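Arylamine n-acetyltransferase NAT (Mycobacterium tuberculosis, PDB 4BGF) probably transfers the acetyl group of acetyl-coenzyme A to the amino group of arylamines, as an arylamine N-acetyltransferase. Local coordinates at residues A[27-32]-A[124-129]; A[75-80]-A[111-116]; A[131-136]-A[167-172]; A[149-154]-A[211-216]; A[244-249]-A[264-269]. All coordinates share one frame; numbering follows the deposited sequence.

Interaction 1. Residues A[27-32]-A[124-129]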
# COMPACT_ATOMS: atom_id res chain seq x y z
N ASP A 27 4.67 13.73 6.49
CA ASP A 27 3.48 13.72 7.35
C ASP A 27 2.25 13.08 6.70
O ASP A 27 1.42 12.45 7.36
CB ASP A 27 3.11 15.15 7.79
CG ASP A 27 4.18 15.79 8.67
OD1 ASP A 27 5.20 15.12 8.97
OD2 ASP A 27 3.99 16.96 9.07
N LEU A 28 2.12 13.31 5.40
CA LEU A 28 0.98 12.78 4.70
C LEU A 28 1.08 11.29 4.62
O LEU A 28 0.10 10.61 4.81
CB LEU A 28 0.89 13.37 3.32
CG LEU A 28 0.30 14.76 3.29
CD1 LEU A 28 0.46 15.26 1.90
CD2 LEU A 28 -1.17 14.73 3.69
N VAL A 29 2.29 10.81 4.33
CA VAL A 29 2.57 9.39 4.27
C VAL A 29 2.26 8.69 5.60
O VAL A 29 1.61 7.66 5.62
CB VAL A 29 4.04 9.13 3.82
CG1 VAL A 29 4.49 7.73 4.17
CG2 VAL A 29 4.19 9.31 2.29
N THR A 30 2.75 9.25 6.71
CA THR A 30 2.51 8.68 8.05
C THR A 30 1.03 8.56 8.39
O THR A 30 0.57 7.52 8.78
CB THR A 30 3.13 9.55 9.12
OG1 THR A 30 2.59 10.86 8.99
CG2 THR A 30 4.64 9.65 8.98
N VAL A 31 0.29 9.66 8.25
CA VAL A 31 -1.14 9.68 8.55
C VAL A 31 -2.02 8.88 7.57
O VAL A 31 -3.05 8.34 7.96
CB VAL A 31 -1.61 11.14 8.61
CG1 VAL A 31 -3.01 11.21 9.10
CG2 VAL A 31 -0.76 11.93 9.56
N HIS A 32 -1.63 8.82 6.30
CA HIS A 32 -2.28 8.01 5.29
C HIS A 32 -2.16 6.56 5.70
O HIS A 32 -3.16 5.87 5.81
CB HIS A 32 -1.59 8.23 3.93
CG HIS A 32 -2.15 7.41 2.80
ND1 HIS A 32 -2.92 7.95 1.79
CD2 HIS A 32 -2.03 6.08 2.51
CE1 HIS A 32 -3.27 7.00 0.95
NE2 HIS A 32 -2.74 5.86 1.36
N TYR A 124 12.10 11.60 -4.97
CA TYR A 124 11.88 10.74 -3.81
C TYR A 124 10.93 9.64 -4.18
O TYR A 124 9.94 9.88 -4.85
CB TYR A 124 11.26 11.51 -2.62
CG TYR A 124 12.23 12.41 -1.87
CD1 TYR A 124 13.08 11.89 -0.92
CD2 TYR A 124 12.28 13.77 -2.13
CE1 TYR A 124 13.96 12.68 -0.25
CE2 TYR A 124 13.15 14.58 -1.46
CZ TYR A 124 13.99 14.03 -0.52
OH TYR A 124 14.89 14.81 0.17
N LEU A 125 11.24 8.44 -3.71
CA LEU A 125 10.31 7.35 -3.80
C LEU A 125 9.22 7.45 -2.72
O LEU A 125 9.52 7.70 -1.56
CB LEU A 125 11.09 6.06 -3.66
CG LEU A 125 10.41 4.70 -3.81
CD1 LEU A 125 11.50 3.68 -3.98
CD2 LEU A 125 9.50 4.28 -2.64
N VAL A 126 7.97 7.23 -3.12
CA VAL A 126 6.83 7.20 -2.22
C VAL A 126 6.01 5.92 -2.52
O VAL A 126 5.72 5.61 -3.67
CB VAL A 126 5.98 8.50 -2.34
CG1 VAL A 126 4.74 8.47 -1.43
CG2 VAL A 126 6.84 9.71 -2.06
N ASP A 127 5.70 5.16 -1.48
CA ASP A 127 4.93 3.91 -1.63
C ASP A 127 4.08 3.60 -0.40
O ASP A 127 4.60 3.10 0.59
CB ASP A 127 5.86 2.72 -1.92
CG ASP A 127 5.12 1.50 -2.38
OD1 ASP A 127 3.88 1.56 -2.42
OD2 ASP A 127 5.75 0.48 -2.69
N VAL A 128 2.78 3.90 -0.46
CA VAL A 128 1.85 3.63 0.64
C VAL A 128 0.97 2.43 0.29
O VAL A 128 -0.09 2.26 0.87
CB VAL A 128 0.97 4.89 1.02
CG1 VAL A 128 1.84 6.03 1.48
CG2 VAL A 128 0.08 5.38 -0.15
N GLY A 129 1.42 1.60 -0.65
CA GLY A 129 0.58 0.56 -1.20
C GLY A 129 1.17 -0.83 -1.20
O GLY A 129 0.59 -1.73 -1.80

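Interaction 2. Residues A[75-80]-A[111-116]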
# COMPACT_ATOMS: atom_id res chain seq x y z
N GLY A 75 -2.39 5.20 -6.41
CA GLY A 75 -3.30 6.01 -7.21
C GLY A 75 -3.80 7.23 -6.45
O GLY A 75 -3.65 8.36 -6.92
N LEU A 76 -4.35 7.03 -5.25
CA LEU A 76 -4.94 8.14 -4.50
C LEU A 76 -3.87 9.08 -3.97
O LEU A 76 -4.03 10.28 -4.01
CB LEU A 76 -5.83 7.68 -3.34
CG LEU A 76 -6.52 8.79 -2.53
CD1 LEU A 76 -7.49 9.65 -3.38
CD2 LEU A 76 -7.23 8.18 -1.32
N MET A 77 -2.79 8.54 -3.43
CA MET A 77 -1.70 9.37 -3.02
C MET A 77 -1.15 10.22 -4.20
O MET A 77 -0.97 11.43 -4.05
CB MET A 77 -0.61 8.48 -2.42
CG MET A 77 0.60 9.23 -1.93
SD MET A 77 0.27 10.62 -0.77
CE MET A 77 -0.23 9.84 0.79
N GLY A 78 -0.92 9.60 -5.36
CA GLY A 78 -0.48 10.29 -6.56
C GLY A 78 -1.33 11.49 -6.99
O GLY A 78 -0.81 12.53 -7.35
N TYR A 79 -2.63 11.34 -6.98
CA TYR A 79 -3.53 12.45 -7.24
C TYR A 79 -3.47 13.53 -6.17
O TYR A 79 -3.59 14.70 -6.48
CB TYR A 79 -4.95 11.95 -7.34
CG TYR A 79 -5.16 11.06 -8.53
CD1 TYR A 79 -4.64 11.39 -9.77
CD2 TYR A 79 -5.86 9.89 -8.40
CE1 TYR A 79 -4.83 10.57 -10.84
CE2 TYR A 79 -6.05 9.06 -9.47
CZ TYR A 79 -5.53 9.40 -10.68
OH TYR A 79 -5.74 8.57 -11.75
N VAL A 80 -3.32 13.13 -4.91
CA VAL A 80 -3.18 14.11 -3.84
C VAL A 80 -1.90 14.95 -3.97
O VAL A 80 -1.96 16.16 -3.84
CB VAL A 80 -3.26 13.46 -2.44
CG1 VAL A 80 -2.89 14.46 -1.37
CG2 VAL A 80 -4.64 12.97 -2.22
N THR A 111 2.92 -1.07 -8.07
CA THR A 111 3.12 0.27 -8.55
C THR A 111 3.49 1.11 -7.36
O THR A 111 2.95 0.92 -6.27
CB THR A 111 1.85 0.80 -9.26
OG1 THR A 111 2.14 2.05 -9.91
CG2 THR A 111 0.72 0.99 -8.32
N LEU A 112 4.45 2.00 -7.56
CA LEU A 112 4.85 3.00 -6.58
C LEU A 112 4.97 4.38 -7.30
O LEU A 112 4.59 4.50 -8.46
CB LEU A 112 6.18 2.59 -5.93
CG LEU A 112 7.39 2.48 -6.89
CD1 LEU A 112 8.64 2.76 -6.18
CD2 LEU A 112 7.50 1.12 -7.61
N LEU A 113 5.53 5.38 -6.62
CA LEU A 113 5.63 6.76 -7.14
C LEU A 113 7.04 7.27 -7.04
O LEU A 113 7.75 6.92 -6.10
CB LEU A 113 4.78 7.74 -6.33
CG LEU A 113 3.35 7.30 -6.10
CD1 LEU A 113 2.66 8.34 -5.22
CD2 LEU A 113 2.63 7.07 -7.43
N GLY A 114 7.42 8.11 -8.00
CA GLY A 114 8.64 8.91 -7.92
C GLY A 114 8.27 10.38 -7.91
O GLY A 114 7.75 10.89 -8.90
N VAL A 115 8.55 11.07 -6.80
CA VAL A 115 8.00 12.39 -6.54
C VAL A 115 9.13 13.42 -6.47
O VAL A 115 10.16 13.16 -5.87
CB VAL A 115 7.14 12.38 -5.22
CG1 VAL A 115 6.95 13.77 -4.64
CG2 VAL A 115 5.79 11.72 -5.47
N THR A 116 8.94 14.57 -7.14
CA THR A 116 9.78 15.74 -6.93
C THR A 116 8.91 16.91 -6.49
O THR A 116 7.68 16.84 -6.55
CB THR A 116 10.61 16.15 -8.17
OG1 THR A 116 9.75 16.41 -9.28
CG2 THR A 116 11.59 15.06 -8.51

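Interaction 3. Residues A[131-136]-A[167-172]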
# COMPACT_ATOMS: atom_id res chain seq x y z
N GLY A 131 1.54 -2.67 1.55
CA GLY A 131 0.92 -3.49 2.57
C GLY A 131 1.70 -3.28 3.83
O GLY A 131 2.29 -2.22 4.00
N GLY A 132 1.75 -4.30 4.68
CA GLY A 132 2.32 -4.18 6.01
C GLY A 132 3.74 -3.67 6.03
O GLY A 132 4.11 -2.94 6.94
N GLN A 133 4.54 -4.00 5.02
CA GLN A 133 5.96 -3.63 4.98
C GLN A 133 6.24 -2.46 4.04
O GLN A 133 7.35 -2.27 3.61
CB GLN A 133 6.78 -4.86 4.56
CG GLN A 133 8.27 -4.87 4.93
CD GLN A 133 8.52 -4.72 6.43
OE1 GLN A 133 9.35 -3.93 6.85
NE2 GLN A 133 7.85 -5.53 7.22
N THR A 134 5.24 -1.68 3.74
CA THR A 134 5.44 -0.58 2.84
C THR A 134 6.36 0.41 3.61
O THR A 134 6.39 0.38 4.84
CB THR A 134 4.06 -0.05 2.40
OG1 THR A 134 4.12 0.57 1.11
CG2 THR A 134 3.48 0.89 3.40
N PRO A 135 7.16 1.23 2.88
CA PRO A 135 7.99 2.22 3.59
C PRO A 135 7.15 3.34 4.20
O PRO A 135 6.09 3.68 3.68
CB PRO A 135 8.87 2.78 2.49
CG PRO A 135 8.12 2.50 1.26
CD PRO A 135 7.49 1.21 1.45
N THR A 136 7.63 3.91 5.30
CA THR A 136 6.84 4.81 6.14
C THR A 136 7.41 6.25 6.07
O THR A 136 6.88 7.17 6.69
CB THR A 136 6.86 4.26 7.60
OG1 THR A 136 8.21 4.16 8.03
CG2 THR A 136 6.28 2.87 7.66
N ALA A 167 14.33 -3.54 2.80
CA ALA A 167 14.05 -3.17 4.20
C ALA A 167 14.88 -3.99 5.18
O ALA A 167 15.09 -5.19 4.97
CB ALA A 167 12.60 -3.37 4.50
N MET A 168 15.34 -3.34 6.25
CA MET A 168 16.09 -4.00 7.31
C MET A 168 15.09 -4.61 8.27
O MET A 168 14.55 -3.91 9.11
CB MET A 168 16.96 -2.97 8.01
CG MET A 168 17.71 -3.46 9.23
SD MET A 168 18.60 -4.98 8.94
CE MET A 168 19.91 -4.49 7.84
N VAL A 169 14.82 -5.90 8.13
CA VAL A 169 13.87 -6.61 8.97
C VAL A 169 14.58 -7.77 9.64
O VAL A 169 14.93 -8.75 8.99
CB VAL A 169 12.69 -7.21 8.14
CG1 VAL A 169 11.60 -7.73 9.05
CG2 VAL A 169 12.11 -6.18 7.19
N ARG A 170 14.80 -7.64 10.95
CA ARG A 170 15.44 -8.67 11.79
C ARG A 170 16.92 -8.84 11.51
O ARG A 170 17.41 -9.96 11.39
CB ARG A 170 14.77 -10.04 11.64
CG ARG A 170 13.30 -10.09 11.97
CD ARG A 170 12.79 -11.53 11.95
NE ARG A 170 11.33 -11.61 12.13
CZ ARG A 170 10.44 -11.95 11.20
NH1 ARG A 170 10.82 -12.26 9.96
NH2 ARG A 170 9.15 -11.97 11.50
N ASP A 171 17.64 -7.73 11.44
CA ASP A 171 19.06 -7.79 11.19
C ASP A 171 19.38 -8.50 9.87
O ASP A 171 20.44 -9.09 9.70
CB ASP A 171 19.76 -8.46 12.37
CG ASP A 171 19.48 -7.75 13.68
OD1 ASP A 171 18.98 -6.60 13.62
OD2 ASP A 171 19.77 -8.32 14.76
N THR A 172 18.44 -8.43 8.94
CA THR A 172 18.67 -8.90 7.59
C THR A 172 18.11 -7.85 6.67
O THR A 172 17.02 -7.36 6.92
CB THR A 172 17.94 -10.23 7.35
OG1 THR A 172 16.57 -10.09 7.71
CG2 THR A 172 18.55 -11.31 8.20

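Interaction 4. Residues A[149-154]-A[211-216]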
# COMPACT_ATOMS: atom_id res chain seq x y z
N THR A 149 14.03 5.62 8.40
CA THR A 149 12.62 5.87 8.22
C THR A 149 12.07 6.02 9.63
O THR A 149 12.79 5.84 10.60
CB THR A 149 11.91 4.70 7.51
OG1 THR A 149 12.02 3.51 8.28
CG2 THR A 149 12.52 4.44 6.14
N THR A 150 10.80 6.36 9.76
CA THR A 150 10.15 6.33 11.06
C THR A 150 10.07 4.94 11.65
O THR A 150 9.91 4.81 12.86
CB THR A 150 8.73 6.82 10.95
OG1 THR A 150 8.05 6.08 9.93
CG2 THR A 150 8.73 8.23 10.55
N HIS A 151 10.10 3.89 10.81
CA HIS A 151 10.23 2.49 11.29
C HIS A 151 11.66 1.97 11.00
O HIS A 151 12.61 2.62 11.37
CB HIS A 151 9.14 1.56 10.68
CG HIS A 151 7.78 1.78 11.23
ND1 HIS A 151 7.15 2.99 11.08
CD2 HIS A 151 6.93 1.00 11.93
CE1 HIS A 151 5.97 2.94 11.64
NE2 HIS A 151 5.81 1.75 12.18
N GLU A 152 11.78 0.82 10.35
CA GLU A 152 13.06 0.21 10.03
C GLU A 152 13.72 1.05 8.96
O GLU A 152 13.05 1.80 8.27
CB GLU A 152 12.85 -1.21 9.51
CG GLU A 152 11.94 -2.07 10.41
CD GLU A 152 10.50 -2.05 9.97
OE1 GLU A 152 10.14 -1.13 9.21
OE2 GLU A 152 9.73 -2.93 10.39
N PRO A 153 15.06 0.95 8.82
CA PRO A 153 15.68 1.66 7.70
C PRO A 153 15.62 0.88 6.38
O PRO A 153 15.63 -0.36 6.36
CB PRO A 153 17.15 1.79 8.13
CG PRO A 153 17.15 1.50 9.57
CD PRO A 153 16.10 0.49 9.75
N TYR A 154 15.56 1.63 5.29
CA TYR A 154 15.44 1.07 3.95
C TYR A 154 16.64 1.45 3.12
O TYR A 154 17.43 2.32 3.48
CB TYR A 154 14.15 1.56 3.27
CG TYR A 154 12.90 0.82 3.72
CD1 TYR A 154 12.55 0.80 5.06
CD2 TYR A 154 12.08 0.16 2.82
CE1 TYR A 154 11.44 0.15 5.48
CE2 TYR A 154 10.96 -0.51 3.24
CZ TYR A 154 10.65 -0.50 4.57
OH TYR A 154 9.54 -1.15 5.03
N ALA A 211 -3.67 -4.83 5.86
CA ALA A 211 -2.63 -4.25 6.73
C ALA A 211 -2.86 -2.76 7.06
O ALA A 211 -3.56 -2.06 6.34
CB ALA A 211 -1.25 -4.49 6.15
N VAL A 212 -2.33 -2.32 8.19
CA VAL A 212 -2.36 -0.93 8.58
C VAL A 212 -1.13 -0.71 9.43
O VAL A 212 -0.63 -1.65 9.98
CB VAL A 212 -3.65 -0.59 9.33
CG1 VAL A 212 -3.56 -1.05 10.81
CG2 VAL A 212 -3.97 0.87 9.21
N ILE A 213 -0.64 0.52 9.52
CA ILE A 213 0.65 0.79 10.14
C ILE A 213 0.48 1.79 11.26
O ILE A 213 -0.26 2.73 11.12
CB ILE A 213 1.63 1.31 9.07
CG1 ILE A 213 2.01 0.17 8.14
CG2 ILE A 213 2.87 1.88 9.70
CD1 ILE A 213 2.64 0.60 6.95
N THR A 214 1.13 1.57 12.38
CA THR A 214 0.99 2.48 13.50
C THR A 214 2.35 2.98 13.90
O THR A 214 3.36 2.51 13.38
CB THR A 214 0.35 1.79 14.72
OG1 THR A 214 1.29 0.89 15.30
CG2 THR A 214 -0.89 1.06 14.34
N ASP A 215 2.37 3.95 14.82
CA ASP A 215 3.61 4.48 15.35
C ASP A 215 4.65 3.38 15.60
O ASP A 215 5.75 3.40 15.04
CB ASP A 215 3.34 5.26 16.65
CG ASP A 215 2.46 4.51 17.65
OD1 ASP A 215 1.67 3.61 17.27
OD2 ASP A 215 2.54 4.83 18.86
N ASP A 216 4.26 2.39 16.41
CA ASP A 216 5.18 1.39 16.94
C ASP A 216 4.96 -0.02 16.38
O ASP A 216 5.58 -0.97 16.86
CB ASP A 216 5.11 1.35 18.48
CG ASP A 216 3.72 1.13 19.00
OD1 ASP A 216 3.00 0.26 18.47
OD2 ASP A 216 3.35 1.82 19.97

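Interaction 5. Residues A[244-249]-A[264-269]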
# COMPACT_ATOMS: atom_id res chain seq x y z
N ALA A 244 -14.88 -13.50 13.78
CA ALA A 244 -13.66 -12.90 14.34
C ALA A 244 -12.90 -12.13 13.29
O ALA A 244 -12.35 -11.09 13.58
CB ALA A 244 -12.77 -13.97 14.92
N VAL A 245 -12.82 -12.66 12.08
CA VAL A 245 -12.07 -11.97 11.03
C VAL A 245 -12.77 -10.68 10.62
O VAL A 245 -12.11 -9.65 10.47
CB VAL A 245 -11.83 -12.84 9.81
CG1 VAL A 245 -10.89 -12.12 8.86
CG2 VAL A 245 -11.21 -14.14 10.21
N VAL A 246 -14.09 -10.72 10.46
CA VAL A 246 -14.89 -9.53 10.12
C VAL A 246 -14.85 -8.46 11.23
O VAL A 246 -14.86 -7.27 10.94
CB VAL A 246 -16.36 -9.91 9.79
CG1 VAL A 246 -17.22 -8.67 9.57
CG2 VAL A 246 -16.42 -10.81 8.59
N ASP A 247 -14.81 -8.89 12.49
CA ASP A 247 -14.62 -7.93 13.59
C ASP A 247 -13.23 -7.29 13.57
O ASP A 247 -13.11 -6.11 13.84
CB ASP A 247 -14.88 -8.57 14.95
CG ASP A 247 -16.34 -8.90 15.17
OD1 ASP A 247 -17.21 -8.07 14.81
OD2 ASP A 247 -16.63 -10.00 15.68
N THR A 248 -12.22 -8.07 13.22
CA THR A 248 -10.84 -7.59 13.11
C THR A 248 -10.65 -6.54 12.03
O THR A 248 -9.97 -5.54 12.25
CB THR A 248 -9.89 -8.79 12.86
OG1 THR A 248 -9.93 -9.66 13.99
CG2 THR A 248 -8.45 -8.36 12.59
N LEU A 249 -11.23 -6.77 10.86
CA LEU A 249 -11.21 -5.80 9.76
C LEU A 249 -11.92 -4.49 10.14
O LEU A 249 -11.41 -3.41 9.89
CB LEU A 249 -11.87 -6.40 8.52
CG LEU A 249 -11.16 -7.61 7.90
CD1 LEU A 249 -12.13 -8.49 7.21
CD2 LEU A 249 -10.19 -7.16 6.89
N GLY A 264 -23.48 -9.33 8.54
CA GLY A 264 -23.94 -10.68 8.82
C GLY A 264 -24.09 -11.53 7.57
O GLY A 264 -24.27 -12.74 7.65
N ALA A 265 -24.03 -10.86 6.42
CA ALA A 265 -24.09 -11.51 5.12
C ALA A 265 -22.70 -11.62 4.51
O ALA A 265 -22.51 -12.36 3.56
CB ALA A 265 -25.02 -10.74 4.21
N LEU A 266 -21.73 -10.94 5.08
CA LEU A 266 -20.34 -11.03 4.60
C LEU A 266 -19.52 -12.13 5.27
O LEU A 266 -18.61 -12.68 4.65
CB LEU A 266 -19.64 -9.69 4.78
CG LEU A 266 -18.12 -9.71 4.63
CD1 LEU A 266 -17.74 -10.02 3.19
CD2 LEU A 266 -17.50 -8.40 5.09
N GLU A 267 -19.81 -12.42 6.54
CA GLU A 267 -19.14 -13.51 7.22
C GLU A 267 -19.24 -14.79 6.39
O GLU A 267 -18.29 -15.57 6.32
CB GLU A 267 -19.77 -13.74 8.58
CG GLU A 267 -19.70 -12.52 9.44
CD GLU A 267 -20.62 -12.57 10.64
OE1 GLU A 267 -21.36 -13.56 10.77
OE2 GLU A 267 -20.62 -11.61 11.44
N THR A 268 -20.39 -14.99 5.72
CA THR A 268 -20.66 -16.24 5.00
C THR A 268 -19.69 -16.48 3.88
O THR A 268 -19.28 -17.61 3.60
CB THR A 268 -22.04 -16.30 4.35
OG1 THR A 268 -23.03 -15.76 5.22
CG2 THR A 268 -22.36 -17.77 3.99
N ARG A 269 -19.35 -15.40 3.20
CA ARG A 269 -18.41 -15.45 2.12
C ARG A 269 -17.02 -15.80 2.63
O ARG A 269 -16.33 -16.62 2.04
CB ARG A 269 -18.38 -14.11 1.42
CG ARG A 269 -19.75 -13.61 0.99
CD ARG A 269 -20.28 -14.33 -0.24
NE ARG A 269 -19.28 -14.46 -1.29
CZ ARG A 269 -19.03 -13.54 -2.22
NH1 ARG A 269 -19.68 -12.39 -2.23
NH2 ARG A 269 -18.09 -13.77 -3.13

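Interaction 1. Residues A[27-32]-A[124-129]
V128 stands between V29 and H32 of helix 22-35 and packs against both, where strand 124-126 of the antiparallel sheet runs out into the loop carrying D127. This helix-on-sheet seam matters because D127, with C70 and H110, fits the Cys-His-Asp triad of the arylamine N-acetyltransferase fold. From V29, CG2 reaches CG1 of V126 at 3.9 Å. The same CG2 of V29 lies 4.1 Å from CG1 of V128. Short branched side chains let the helix ride close to the chain, with the CA atoms of V29 and V128 6.8 Å apart. The closest approach belongs to H32, whose NE2 lies 3.2 Å from CG2 of V128, the two side chains meeting at about a right angle. With CG anti to its own backbone N (chi1 178°), H32 extends its ring one turn along from V29. That ring is fixed from both nitrogens: ND1 is hydrogen-bonded to the hydroxyl of Y8 and NE2 to ND1 of H73, so histidine suits a buried place that needs two polar links as well as carbon and ring atoms for a valine methyl to rest against.

Behind the valines, the side chain of D127 turns away from the helix. Its OD2 is hydrogen-bonded to NE2 of H110, and N74 steadies the same turn, its ND2 bonding OD1 of D127 and its OD1 taking the N-H of V128. An Asx turn completes the arrangement: G129 N donates to OD1 of D127 over 3.0 Å, at an N-H...O angle of 154°, arriving 36° out of the carboxylate plane.

Interaction 2. Residues A[75-80]-A[111-116]
M77 and L113 set their side chains at about a right angle, helix against strand, and the touching is done by one methyl: CD1 of L113 sits 4.0 Å from CG of M77. CD1 of L113 also rests on the helix backbone, 3.8 Å from G78 N. Glycine fits there because it puts bare main chain in front of the leucine, and the CA atoms of G78 and L113 come to 7.1 Å. L113 reaches the helix with CG placed anti to its carbonyl carbon (chi1 -50°). M77 begins toward the strand but then bends at both chi2 (53°) and chi3, carrying its sulfur and terminal methyl back toward Y8, H32 and V128; a flexible thioether can thus serve two surfaces at once. All three touching residues are buried, and the side-chain part of the contact is apolar.

Polar links tie down the edges: the carbonyl of T111 accepts from ND2 of N74, and that of G75 from NH2 of R90. Strand 110-116 lies between strands 87-95 and 124-126 in the antiparallel sheet, with helix 70-83 packed against one face of it; helix 5-11 covers another side of that helix, Y8 touching L76, M77 and V80.

Interaction 3. Residues A[131-136]-A[167-172]
Torsions in Q133 and V169 bring the two together: Q133 leaves the backbone with CG anti to N (chi1 -159°) and then bends at chi2 (58°), while V169, with CG1 anti to the backbone N (chi1 -170°), leaves CG2 beside that N and facing the glutamine. They approach from opposite directions, and CG2 of V169 ends 3.6 Å from OE1 and 3.9 Å from CD of Q133. CB of A167, 4.0 Å from OE1 of Q133, adds a second methyl. Joined here are a type I beta turn, G131 to T134, and the beta hairpin of strands 162-168 and 173-179. The meeting is one of van der Waals packing, and the long, bendable side chain of Q133 spans from turn to hairpin, with L176 and W97 also against it.

The turn is closed by T134 N, which donates to the carbonyl oxygen of G131 at 3.0 Å. G131 has backbone angles at which a side chain would press on the carbonyl oxygen before it, so glycine is natural there. Further bonds pin the turn: R218 NH1 serves the carbonyls of G132 and T134, the hydroxyl of Y154 bonds the carbonyl of Q133, and OG1 of T134 bonds the carbonyl of D127.

At the hairpin, A167 and V169 both direct CB toward the turn, while M168 between them faces away, the alternation of an extended chain. The chain reverses at R170 and D171, both with positive phi, and across this reversal V169 N donates to the carbonyl oxygen of T172 at 2.9 Å.

Interaction 4. Residues A[149-154]-A[211-216]
I213 is the first residue of 211-216 to meet H151: its CG2, anti to the backbone N, lies 3.8 Å from both CE1 and NE2 of the H151 imidazole. A beta-branched residue suits this buried strand position, where it also packs on T134 and on R218, the arginine whose NH2 makes a salt bridge to OE1 of E152 on the loop. T214 follows with its side chain turned away, and its carbonyl oxygen does the bonding. H151 NE2 donates to the T214 oxygen over 2.8 Å; that oxygen lies close to the ring plane and the donor stands nearly along the C=O axis (173°), although the N-H is bent, at 130°. Histidine is apt here, since one flat ring can offer an N-H at its rim and still carry apolar contact. It reaches the carbonyl with CG anti to its own carbonyl carbon (chi1 -72°), the end of the side chain coming nearer than its root.

The receiving residues belong to a beta hairpin of the antiparallel sheet, strands 209-214 and 217-222, and OG1 of T214 bonds the carbonyl of A217 across its tip. D215 comes next, its carbonyl oxygen 3.3 Å from NE2 of H151 but badly angled for a bond. Its OD1 is 6.8 Å from NE2 of H151, so any effect on the ionisation of the imidazole would be slight. N of D216 makes a weak bond to OD1 of the residue before it, D215 (3.0 Å), and OD1 of D216 forms a salt bridge with NH1 of R230.

Interaction 5. Residues A[244-249]-A[264-269]
The carbonyl oxygen of A244, two residues before V246, the residue that meets E267, is gripped by T248 twice. T248 N donates to it at 3.0 Å, the ordinary helical bond, and OG1 of the same threonine donates at 2.8 Å from the opposite face of the carbonyl plane, tilted 29° from it. A threonine can thus satisfy its own hydroxyl inside the helix, and it leaves the packing across to other residues.

That packing centres on V246. Its CG2, anti to the carbonyl carbon, sits 3.8 Å from CG and 4.1 Å from CA of E267, the two side chains crossing at about a right angle, and the CA atoms of the pair come to 6.5 Å. A short branched residue allows such a close approach. CD2 of L266 adds a looser contact, 4.4 Å from CG2 of V246, and widens the apolar patch with a larger side chain. E267 works as a two-part residue: its methylene lies on the valine, whereas the chain runs on extended beyond CG and carries the carboxylate past the contact. There OE2 stays 6.0 Å from OD1 of D247, a like charge; that proximity would be mildly unfavourable if both are ionised.

Near its start, helix 242-251 is bonded by OD1 of D241, which accepts from A244 N. E267 reaches A242 and A243 on that first turn too. Helix 263-270, kinked near its end, packs through L266 and E267 against the V246 face of helix 242-251, which on other sides meets L208 through V245, L239 through T248 and I255 through L249.

Interactions 1 and 2 lie 9 Å apart between centres and share the sheet: V126 O is 3.0 Å from L113 N, probably a hydrogen bond. Strands 124-126 and 110-116 being neighbours, helices 22-35 and 70-83 pack near each other. Interaction 1 holds D127, which with C70 and H110 probably forms the catalytic triad; L113 of interaction 2 lies near that group without touching it. From D127 the chain passes to interaction 3, whose T136 O lies 3.5 Å from V29 CG1. Interactions 3 and 4 interlock, with centres 8 Å apart and T136 OG1 2.7 Å from T150 OG1. Interaction 5 is remote, its centre 27 to 31 Å from the other four, and belongs to the periphery of the molecule.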